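Long-range contacts in uric acid oxidase (Arthrobacter globiformis, PDB 1VAX), which catalyses the oxidation of uric acid by oxygen to 5-hydroxyisourate, which is further processed to (S)-allantoin: residues 13-18 and 63-68; 149-154 and 168-173. All coordinates share one frame; numbering follows the deposited sequence.

Contact 1. Residues 13-18 and 63-68; sequences AEVRLV and TVYAFA
Tyr65 makes the one hydrogen bond between strand segment 13-18 and helix segment 63-68. Its OH donates to the backbone O of Arg16 at 2.7 Å. The C=O...donor angle is 129°, and the hydroxyl sits above the carbonyl plane, off the lone-pair directions. The carbonyl O lies at the edge of the phenol ring, in its plane. Tyr65 CG is anti to the carbonyl carbon (chi1 -72°), and from there the ring reaches across to the strand. The bond gives the hydroxyl of this buried side chain a partner and probably limits swinging of the ring.

The remaining contacts are apolar. Val15 and Leu17 both point at the helix from the same face of the strand, and both meet the Tyr65 ring obliquely, from the same side of its plane. Val15 CG1 meets Tyr65 CZ at 3.6 Å. It also approaches Val64 CG1, more loosely, at 4.2 Å. Leu17 runs past Tyr65 in the opposite direction. Its CD2 lies 3.8 Å from Tyr65 CD1 and, at the same distance, against Ala68 CB. The small Ala68 side chain lets the leucine come close to the helix. Arg16 turns its side chain to the other side of the strand, where it forms a salt bridge with Asp31.

The two segments run nearly parallel, 18° apart, with axes 9.8 Å from each other. Strand 3-21 is hydrogen-bonded to strand 28-40, and Glu14 and Val15 opposite Val34 form a G1 beta bulge. Val15 lies beside Lys12, probably part of the charge relay, as in a near-identical enzyme. Helix 57-68 packs against helix 75-89 through Thr63 and Phe67. Tyr260 of a second subunit packs on Tyr65, and Val18 pairs with a strand of that same subunit, extending the sheet across the interface.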
loop_
_atom_site.group_PDB
_atom_site.type_symbol
_atom_site.label_atom_id
_atom_site.label_comp_id
_atom_site.label_asym_id
_atom_site.label_seq_id
_atom_site.Cartn_x
_atom_site.Cartn_y
_atom_site.Cartn_z
ATOM N N ALA A 13 5.783 18.645 -0.587
ATOM C CA ALA A 13 6.316 17.302 -0.432
ATOM C C ALA A 13 6.041 16.427 -1.645
ATOM O O ALA A 13 5.052 16.611 -2.362
ATOM C CB ALA A 13 5.734 16.648 0.819
ATOM N N GLU A 14 6.950 15.486 -1.874
ATOM C CA GLU A 14 6.844 14.524 -2.961
ATOM C C GLU A 14 6.613 15.076 -4.363
ATOM O O GLU A 14 5.628 14.741 -5.036
ATOM C CB GLU A 14 5.775 13.491 -2.613
ATOM C CG GLU A 14 6.103 12.760 -1.310
ATOM C CD GLU A 14 5.408 11.426 -1.197
ATOM O OE1 GLU A 14 4.499 11.296 -0.355
ATOM O OE2 GLU A 14 5.776 10.506 -1.961
ATOM N N VAL A 15 7.542 15.921 -4.792
ATOM C CA VAL A 15 7.512 16.499 -6.125
ATOM C C VAL A 15 8.280 15.474 -6.958
ATOM O O VAL A 15 9.491 15.311 -6.791
ATOM C CB VAL A 15 8.242 17.864 -6.151
ATOM C CG1 VAL A 15 8.328 18.396 -7.582
ATOM C CG2 VAL A 15 7.497 18.860 -5.258
ATOM N N ARG A 16 7.567 14.757 -7.821
ATOM C CA ARG A 16 8.193 13.732 -8.653
ATOM C C ARG A 16 8.851 14.346 -9.872
ATOM O O ARG A 16 8.189 14.943 -10.730
ATOM C CB ARG A 16 7.160 12.688 -9.063
ATOM C CG ARG A 16 6.684 11.837 -7.898
ATOM C CD ARG A 16 7.696 10.748 -7.539
ATOM N NE ARG A 16 7.786 9.741 -8.593
ATOM C CZ ARG A 16 8.758 9.677 -9.499
ATOM N NH1 ARG A 16 8.740 8.725 -10.420
ATOM N NH2 ARG A 16 9.755 10.551 -9.475
ATOM N N LEU A 17 10.165 14.180 -9.942
ATOM C CA LEU A 17 10.957 14.740 -11.021
ATOM C C LEU A 17 11.741 13.702 -11.797
ATOM O O LEU A 17 12.360 12.815 -11.215
ATOM C CB LEU A 17 11.928 15.781 -10.435
ATOM C CG LEU A 17 13.096 16.421 -11.212
ATOM C CD1 LEU A 17 14.193 15.411 -11.435
ATOM C CD2 LEU A 17 12.610 17.006 -12.537
ATOM N N VAL A 18 11.690 13.806 -13.120
ATOM C CA VAL A 18 12.479 12.929 -13.971
ATOM C C VAL A 18 13.272 13.859 -14.873
ATOM O O VAL A 18 12.700 14.680 -15.597
ATOM C CB VAL A 18 11.620 11.980 -14.831
ATOM C CG1 VAL A 18 12.510 11.281 -15.865
ATOM C CG2 VAL A 18 10.963 10.930 -13.946
ATOM N N THR A 63 10.431 25.885 -8.250
ATOM C CA THR A 63 11.872 26.049 -8.132
ATOM C C THR A 63 12.616 24.731 -8.353
ATOM O O THR A 63 13.709 24.718 -8.925
ATOM C CB THR A 63 12.244 26.645 -6.756
ATOM O OG1 THR A 63 11.535 27.882 -6.568
ATOM C CG2 THR A 63 13.738 26.918 -6.683
ATOM N N VAL A 64 12.029 23.628 -7.896
ATOM C CA VAL A 64 12.633 22.307 -8.081
ATOM C C VAL A 64 12.779 22.009 -9.582
ATOM O O VAL A 64 13.845 21.599 -10.052
ATOM C CB VAL A 64 11.759 21.200 -7.427
ATOM C CG1 VAL A 64 12.227 19.816 -7.871
ATOM C CG2 VAL A 64 11.841 21.307 -5.910
ATOM N N TYR A 65 11.709 22.234 -10.336
ATOM C CA TYR A 65 11.740 21.973 -11.772
ATOM C C TYR A 65 12.656 22.928 -12.522
ATOM O O TYR A 65 13.367 22.518 -13.442
ATOM C CB TYR A 65 10.321 22.026 -12.351
ATOM C CG TYR A 65 9.477 20.836 -11.942
ATOM C CD1 TYR A 65 9.855 19.541 -12.294
ATOM C CD2 TYR A 65 8.329 21.000 -11.170
ATOM C CE1 TYR A 65 9.114 18.432 -11.884
ATOM C CE2 TYR A 65 7.576 19.896 -10.751
ATOM C CZ TYR A 65 7.979 18.620 -11.112
ATOM O OH TYR A 65 7.263 17.532 -10.691
ATOM N N ALA A 66 12.648 24.199 -12.128
ATOM C CA ALA A 66 13.493 25.190 -12.782
ATOM C C ALA A 66 14.963 24.838 -12.575
ATOM O O ALA A 66 15.760 24.890 -13.514
ATOM C CB ALA A 66 13.201 26.585 -12.228
ATOM N N PHE A 67 15.320 24.475 -11.347
ATOM C CA PHE A 67 16.698 24.118 -11.052
ATOM C C PHE A 67 17.087 22.826 -11.755
ATOM O O PHE A 67 18.240 22.661 -12.142
ATOM C CB PHE A 67 16.925 23.966 -9.537
ATOM C CG PHE A 67 17.107 25.278 -8.802
ATOM C CD1 PHE A 67 17.553 25.286 -7.480
ATOM C CD2 PHE A 67 16.830 26.498 -9.421
ATOM C CE1 PHE A 67 17.724 26.489 -6.781
ATOM C CE2 PHE A 67 16.997 27.711 -8.731
ATOM C CZ PHE A 67 17.445 27.703 -7.406
ATOM N N ALA A 68 16.130 21.917 -11.930
ATOM C CA ALA A 68 16.415 20.645 -12.588
ATOM C C ALA A 68 16.901 20.853 -14.021
ATOM O O ALA A 68 17.713 20.083 -14.526
ATOM C CB ALA A 68 15.175 19.755 -12.581
#

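Contact 2. Residues 149-154 and 168-173; sequences TGSEFH and TDRILA
Ser151 and Arg170 join loop 149-154 to segment 168-173, which is irregular until strand 172-182 begins at Leu172. Their end-to-end directions are 118° apart. Arg170 N donates to Ser151 O at 3.0 Å, bent to 137° at the hydrogen. Closest in backbone are Glu152 and Thr168, with CA atoms 4.3 Å apart. Ser151 OG, anti to its own N (chi1 169°), takes a straighter bond from Arg170 NE at 3.2 Å, in the guanidinium plane. Water 2, also at the guanidinium edge, joins Arg170 NH2, Ser151 OG and Glu152 O. Phe153 CB lies 3.5 Å from Arg170 NH1, over one guanidinium face. The phenyl is almost parallel to that plane but offset, leaving CB over it. Phe153 and Arg170 probably bind urate, as in a near-identical enzyme, and the contact brings these two pocket side chains together near Asn239. With an alanine at Arg170, Ser151 OG would probably lose its donor, water 2 one of its partners, and the urate site a positive charge. Thr149 OG1 donates to Asp169 OD1 at 2.8 Å, from above the carboxylate plane. Asp169 also salt-bridges Arg22 of a second subunit. His154 NE2 donates to Glu152 OE1, and Glu152 OE2 accepts from His208 NE2.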
loop_
_atom_site.group_PDB
_atom_site.type_symbol
_atom_site.label_atom_id
_atom_site.label_comp_id
_atom_site.label_asym_id
_atom_site.label_seq_id
_atom_site.Cartn_x
_atom_site.Cartn_y
_atom_site.Cartn_z
ATOM N N THR A 149 21.499 -19.947 5.946
ATOM C CA THR A 149 22.151 -20.615 7.070
ATOM C C THR A 149 23.251 -19.680 7.578
ATOM O O THR A 149 23.406 -18.570 7.068
ATOM C CB THR A 149 22.745 -22.003 6.660
ATOM O OG1 THR A 149 23.065 -22.750 7.841
ATOM C CG2 THR A 149 24.013 -21.842 5.815
ATOM N N GLY A 150 24.006 -20.101 8.585
ATOM C CA GLY A 150 25.052 -19.230 9.097
ATOM C C GLY A 150 24.466 -18.169 10.010
ATOM O O GLY A 150 24.900 -17.009 10.031
ATOM N N SER A 151 23.447 -18.573 10.752
ATOM C CA SER A 151 22.786 -17.698 11.695
ATOM C C SER A 151 22.225 -18.533 12.833
ATOM O O SER A 151 21.577 -19.553 12.609
ATOM C CB SER A 151 21.649 -16.934 11.014
ATOM O OG SER A 151 20.846 -16.268 11.974
ATOM N N GLU A 152 22.501 -18.112 14.058
ATOM C CA GLU A 152 21.979 -18.812 15.217
ATOM C C GLU A 152 21.486 -17.815 16.250
ATOM O O GLU A 152 21.685 -16.601 16.110
ATOM C CB GLU A 152 23.032 -19.755 15.821
ATOM C CG GLU A 152 24.480 -19.430 15.529
ATOM C CD GLU A 152 25.427 -20.555 15.957
ATOM O OE1 GLU A 152 25.305 -21.044 17.100
ATOM O OE2 GLU A 152 26.298 -20.950 15.154
ATOM N N PHE A 153 20.790 -18.326 17.257
ATOM C CA PHE A 153 20.279 -17.493 18.333
ATOM C C PHE A 153 20.059 -18.374 19.544
ATOM O O PHE A 153 19.111 -19.159 19.600
ATOM C CB PHE A 153 18.964 -16.813 17.948
ATOM C CG PHE A 153 18.517 -15.772 18.939
ATOM C CD1 PHE A 153 19.358 -14.712 19.279
ATOM C CD2 PHE A 153 17.273 -15.856 19.550
ATOM C CE1 PHE A 153 18.960 -13.747 20.221
ATOM C CE2 PHE A 153 16.868 -14.903 20.486
ATOM C CZ PHE A 153 17.719 -13.843 20.822
ATOM N N HIS A 154 20.956 -18.237 20.511
ATOM C CA HIS A 154 20.896 -19.019 21.731
ATOM C C HIS A 154 21.535 -18.244 22.874
ATOM O O HIS A 154 22.141 -17.190 22.661
ATOM C CB HIS A 154 21.620 -20.354 21.510
ATOM C CG HIS A 154 22.968 -20.213 20.872
ATOM N ND1 HIS A 154 24.067 -19.729 21.549
ATOM C CD2 HIS A 154 23.390 -20.477 19.612
ATOM C CE1 HIS A 154 25.108 -19.704 20.735
ATOM N NE2 HIS A 154 24.724 -20.152 19.553
ATOM N N THR A 168 20.912 -23.306 16.417
ATOM C CA THR A 168 22.222 -23.019 15.848
ATOM C C THR A 168 22.151 -22.946 14.322
ATOM O O THR A 168 23.183 -22.873 13.650
ATOM C CB THR A 168 23.254 -24.086 16.231
ATOM O OG1 THR A 168 22.823 -25.363 15.742
ATOM C CG2 THR A 168 23.417 -24.144 17.753
ATOM N N ASP A 169 20.938 -22.963 13.779
ATOM C CA ASP A 169 20.750 -22.888 12.324
ATOM C C ASP A 169 19.356 -22.354 12.023
ATOM O O ASP A 169 18.355 -23.039 12.232
ATOM C CB ASP A 169 20.907 -24.275 11.678
ATOM C CG ASP A 169 21.104 -24.205 10.159
ATOM O OD1 ASP A 169 20.820 -23.146 9.551
ATOM O OD2 ASP A 169 21.537 -25.220 9.567
ATOM N N ARG A 170 19.291 -21.123 11.537
ATOM C CA ARG A 170 18.007 -20.521 11.212
ATOM C C ARG A 170 18.201 -19.557 10.057
ATOM O O ARG A 170 19.325 -19.220 9.700
ATOM C CB ARG A 170 17.454 -19.742 12.410
ATOM C CG ARG A 170 18.275 -18.495 12.750
ATOM C CD ARG A 170 17.617 -17.622 13.804
ATOM N NE ARG A 170 18.397 -16.406 14.030
ATOM C CZ ARG A 170 18.020 -15.400 14.810
ATOM N NH1 ARG A 170 16.861 -15.450 15.462
ATOM N NH2 ARG A 170 18.798 -14.325 14.922
ATOM N N ILE A 171 17.097 -19.128 9.467
ATOM C CA ILE A 171 17.158 -18.159 8.386
ATOM C C ILE A 171 17.213 -16.780 9.042
ATOM O O ILE A 171 16.589 -16.552 10.077
ATOM C CB ILE A 171 15.899 -18.224 7.496
ATOM C CG1 ILE A 171 16.002 -19.414 6.534
ATOM C CG2 ILE A 171 15.725 -16.912 6.729
ATOM C CD1 ILE A 171 14.809 -19.544 5.605
ATOM N N LEU A 172 17.986 -15.878 8.458
ATOM C CA LEU A 172 18.074 -14.509 8.960
ATOM C C LEU A 172 17.731 -13.647 7.758
ATOM O O LEU A 172 18.514 -13.554 6.818
ATOM C CB LEU A 172 19.494 -14.186 9.449
ATOM C CG LEU A 172 19.701 -12.751 9.955
ATOM C CD1 LEU A 172 18.838 -12.498 11.177
ATOM C CD2 LEU A 172 21.163 -12.527 10.292
ATOM N N ALA A 173 16.547 -13.049 7.772
ATOM C CA ALA A 173 16.112 -12.197 6.668
ATOM C C ALA A 173 15.715 -10.825 7.203
ATOM O O ALA A 173 15.080 -10.717 8.256
ATOM C CB ALA A 173 14.932 -12.837 5.947
HETATM O O HOH W 1 24.019 -21.671 11.219
HETATM O O HOH W 2 21.454 -14.667 14.014
#

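From the N terminus, strand 3-21 comes first, and contact 1 closes a loop of 44 residues that runs through strand 28-40 and into helix 57-68. It lays that helix alongside the strand. The chain then continues through helix 75-89 and several strands of the sheet. Contact 2 closes a shorter excursion of 13 residues, without helix or strand. It ties the loop after strand 133-147 to the start of strand 172-182, its antiparallel neighbour. The two follow in series and neither nests nor crosses. The centres of contact 1 and contact 2 are about 44 Å apart, on opposite sides of the chain's centre. Both reach the same antiparallel sheet, and both touch the third subunit.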